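PDB 5IZ5: cytosolic phospholipase A2 delta from Homo sapiens, which hydrolyses glycerophospholipids at the sn-2 position in a calcium-dependent manner, preferring linoleic acid there. Local coordinates for residues Val358-Gly363 and Pro666-Asp671. The protein carries 3 engineered substitutions. Sequence-based numbering, arbitrary orientation.
Sequences VTYFSG and PGRRLD. With SO4 (sulfate ion), chain N.
The ring of Y360, on strand 360-363, lies against the side chain of R668, which comes from the loop leading into strand 672-676. Followed outward from its CB, R668 keeps to the tyrosine for most of its length. R668 CB lies 4.0 Å from Y360 CE2, and R668 CG comes within 3.8 Å of Y360 OH. R668 CD makes the central contact: it sits 3.7 Å from the centroid of the Y360 ring and 23° off the ring normal, which meets the geometry of a CH-pi interaction over the face. The nearest ring atom to R668 CD is Y360 CZ, at 3.5 Å. The bend at chi2 (-139°) lets the outer chain turn across the ring, and R668 NE then passes 3.6 Å from Y360 CE1. The guanidinium plane stands 62° from the ring plane, so the two groups do not stack; the guanidinium itself serves other partners, NE pairing with E294 and NH1 with E486 in salt bridges. E294 also hydrogen-bonds Y360 OH and thereby joins the polar ends of both side chains. T359 CG2 covers the opposite face of the Y360 ring, 3.7 Å above its plane, while L670 CD1 approaches Y360 CD2 obliquely at 4.0 Å. Replacing Y360 with an alanine would probably strip R668 CD and L670 CD1 of their aromatic neighbour, open a gap beside T359, and cost E294 its phenolic partner. Within the catalytic domain, the contact joins strand 360-363 to a loop that feeds the same mixed sheet. Its chemistry is divided: methylene and methyl groups pack on the aromatic surface, and the buried charge of R668 is carried past the ring to carboxylates that probably offset it.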
ATOM      1  N   VAL B 358     -12.162   1.870  23.915  1.00 43.45           N
ATOM      2  CA  VAL B 358     -11.330   1.433  22.789  1.00 42.28           C
ATOM      3  C   VAL B 358     -10.627   2.611  22.122  1.00 40.50           C
ATOM      4  O   VAL B 358     -11.268   3.589  21.747  1.00 40.40           O
ATOM      5  CB  VAL B 358     -12.176   0.693  21.732  1.00 43.42           C
ATOM      6  CG1 VAL B 358     -11.313   0.247  20.554  1.00 43.58           C
ATOM      7  CG2 VAL B 358     -12.877  -0.503  22.360  1.00 44.01           C
ATOM      8  N   THR B 359      -9.312   2.503  21.963  1.00 39.82           N
ATOM      9  CA  THR B 359      -8.519   3.543  21.305  1.00 42.07           C
ATOM     10  C   THR B 359      -8.383   3.300  19.797  1.00 42.27           C
ATOM     11  O   THR B 359      -8.581   4.220  18.999  1.00 42.13           O
ATOM     12  CB  THR B 359      -7.121   3.669  21.948  1.00 43.34           C
ATOM     13  OG1 THR B 359      -7.265   4.144  23.290  1.00 43.55           O
ATOM     14  CG2 THR B 359      -6.234   4.647  21.175  1.00 44.55           C
ATOM     15  N   TYR B 360      -8.062   2.063  19.416  1.00 41.40           N
ATOM     16  CA  TYR B 360      -7.799   1.715  18.018  1.00 39.19           C
ATOM     17  C   TYR B 360      -8.779   0.681  17.474  1.00 40.38           C
ATOM     18  O   TYR B 360      -9.230  -0.207  18.195  1.00 42.31           O
ATOM     19  CB  TYR B 360      -6.389   1.171  17.882  1.00 39.11           C
ATOM     20  CG  TYR B 360      -5.294   2.184  18.128  1.00 37.43           C
ATOM     21  CD1 TYR B 360      -5.131   3.275  17.287  1.00 37.22           C
ATOM     22  CD2 TYR B 360      -4.403   2.030  19.185  1.00 37.10           C
ATOM     23  CE1 TYR B 360      -4.121   4.199  17.498  1.00 37.80           C
ATOM     24  CE2 TYR B 360      -3.387   2.944  19.404  1.00 36.83           C
ATOM     25  CZ  TYR B 360      -3.250   4.028  18.561  1.00 37.12           C
ATOM     26  OH  TYR B 360      -2.234   4.936  18.756  1.00 37.36           O
ATOM     27  N   PHE B 361      -9.085   0.790  16.184  1.00 39.35           N
ATOM     28  CA  PHE B 361     -10.052  -0.089  15.528  1.00 38.48           C
ATOM     29  C   PHE B 361      -9.501  -0.429  14.139  1.00 39.08           C
ATOM     30  O   PHE B 361      -9.567   0.390  13.224  1.00 37.24           O
ATOM     31  CB  PHE B 361     -11.413   0.626  15.489  1.00 37.63           C
ATOM     32  CG  PHE B 361     -12.547  -0.169  14.880  1.00 37.38           C
ATOM     33  CD1 PHE B 361     -12.408  -1.499  14.487  1.00 37.63           C
ATOM     34  CD2 PHE B 361     -13.788   0.435  14.717  1.00 36.29           C
ATOM     35  CE1 PHE B 361     -13.475  -2.184  13.925  1.00 36.16           C
ATOM     36  CE2 PHE B 361     -14.856  -0.248  14.166  1.00 36.74           C
ATOM     37  CZ  PHE B 361     -14.700  -1.562  13.768  1.00 36.31           C
ATOM     38  N   SER B 362      -8.924  -1.627  14.006  1.00 38.39           N
ATOM     39  CA  SER B 362      -8.326  -2.078  12.746  1.00 39.25           C
ATOM     40  C   SER B 362      -9.181  -3.137  12.054  1.00 39.34           C
ATOM     41  O   SER B 362      -9.878  -3.934  12.705  1.00 37.89           O
ATOM     42  CB  SER B 362      -6.911  -2.621  12.959  1.00 40.80           C
ATOM     43  OG  SER B 362      -6.932  -3.896  13.574  1.00 41.61           O
ATOM     44  N   GLY B 363      -9.118  -3.135  10.725  1.00 37.65           N
ATOM     45  CA  GLY B 363      -9.873  -4.085   9.918  1.00 37.84           C
ATOM     46  C   GLY B 363      -9.311  -4.263   8.519  1.00 39.04           C
ATOM     47  O   GLY B 363      -8.517  -3.437   8.029  1.00 36.94           O
ATOM     48  N   PRO B 666       5.192   1.158  15.612  1.00 53.16           N
ATOM     49  CA  PRO B 666       5.859   1.774  16.764  1.00 53.20           C
ATOM     50  C   PRO B 666       5.104   2.983  17.317  1.00 53.28           C
ATOM     51  O   PRO B 666       4.601   3.802  16.551  1.00 52.64           O
ATOM     52  CB  PRO B 666       7.217   2.202  16.199  1.00 54.17           C
ATOM     53  CG  PRO B 666       7.467   1.268  15.066  1.00 55.05           C
ATOM     54  CD  PRO B 666       6.116   0.978  14.476  1.00 54.17           C
ATOM     55  N   GLY B 667       5.018   3.077  18.640  1.00 53.20           N
ATOM     56  CA  GLY B 667       4.321   4.182  19.282  1.00 51.54           C
ATOM     57  C   GLY B 667       2.928   3.838  19.762  1.00 50.46           C
ATOM     58  O   GLY B 667       2.427   4.474  20.683  1.00 52.31           O
ATOM     59  N   ARG B 668       2.292   2.835  19.160  1.00 49.45           N
ATOM     60  CA  ARG B 668       0.902   2.518  19.502  1.00 48.91           C
ATOM     61  C   ARG B 668       0.749   1.824  20.867  1.00 50.06           C
ATOM     62  O   ARG B 668      -0.232   2.061  21.570  1.00 49.70           O
ATOM     63  CB  ARG B 668       0.233   1.713  18.381  1.00 48.33           C
ATOM     64  CG  ARG B 668       0.138   2.502  17.078  1.00 46.59           C
ATOM     65  CD  ARG B 668      -1.189   2.313  16.368  1.00 44.64           C
ATOM     66  NE  ARG B 668      -1.368   3.333  15.331  1.00 43.06           N
ATOM     67  CZ  ARG B 668      -1.270   3.131  14.019  1.00 42.32           C
ATOM     68  NH1 ARG B 668      -1.006   1.926  13.523  1.00 40.91           N
ATOM     69  NH2 ARG B 668      -1.442   4.154  13.185  1.00 42.09           N
ATOM     70  N   ARG B 669       1.705   0.969  21.226  1.00 51.12           N
ATOM     71  CA  ARG B 669       1.789   0.380  22.576  1.00 51.84           C
ATOM     72  C   ARG B 669       0.487  -0.242  23.060  1.00 49.75           C
ATOM     73  O   ARG B 669      -0.033   0.158  24.101  1.00 49.15           O
ATOM     74  CB  ARG B 669       2.185   1.429  23.624  1.00 55.72           C
ATOM     75  CG  ARG B 669       3.664   1.534  23.998  1.00 59.61           C
ATOM     76  CD  ARG B 669       4.358   2.649  23.248  1.00 63.37           C
ATOM     77  NE  ARG B 669       5.623   2.997  23.892  1.00 69.39           N
ATOM     78  CZ  ARG B 669       6.338   4.093  23.632  1.00 74.51           C
ATOM     79  NH1 ARG B 669       5.936   4.979  22.721  1.00 75.60           N
ATOM     80  NH2 ARG B 669       7.472   4.304  24.291  1.00 76.78           N
ATOM     81  N   LEU B 670      -0.035  -1.222  22.338  1.00 47.82           N
ATOM     82  CA  LEU B 670      -1.281  -1.846  22.761  1.00 47.79           C
ATOM     83  C   LEU B 670      -1.099  -2.723  23.986  1.00 48.08           C
ATOM     84  O   LEU B 670      -0.132  -3.486  24.089  1.00 47.63           O
ATOM     85  CB  LEU B 670      -1.948  -2.625  21.622  1.00 47.44           C
ATOM     86  CG  LEU B 670      -2.809  -1.638  20.834  1.00 47.90           C
ATOM     87  CD1 LEU B 670      -2.071  -1.131  19.607  1.00 46.38           C
ATOM     88  CD2 LEU B 670      -4.154  -2.237  20.485  1.00 49.14           C
ATOM     89  N   ASP B 671      -2.040  -2.572  24.915  1.00 48.04           N
ATOM     90  CA  ASP B 671      -2.072  -3.344  26.153  1.00 48.42           C
ATOM     91  C   ASP B 671      -3.069  -4.483  26.043  1.00 47.11           C
ATOM     92  O   ASP B 671      -2.799  -5.584  26.504  1.00 49.08           O
ATOM     93  CB  ASP B 671      -2.443  -2.431  27.324  1.00 47.48           C
ATOM     94  CG  ASP B 671      -1.438  -1.322  27.521  1.00 47.35           C
ATOM     95  OD1 ASP B 671      -0.254  -1.645  27.742  1.00 46.60           O
ATOM     96  OD2 ASP B 671      -1.825  -0.136  27.447  1.00 47.09           O
TER
HETATM   97  S   SO4 N 902       7.224   1.255  20.706  1.00 83.29           S
HETATM   98  O1  SO4 N 902       5.883   0.655  20.869  1.00 80.24           O
HETATM   99  O2  SO4 N 902       8.093   0.816  21.818  1.00 88.66           O
HETATM  100  O3  SO4 N 902       7.819   0.795  19.431  1.00 83.90           O
HETATM  101  O4  SO4 N 902       7.129   2.734  20.725  1.00 78.87           O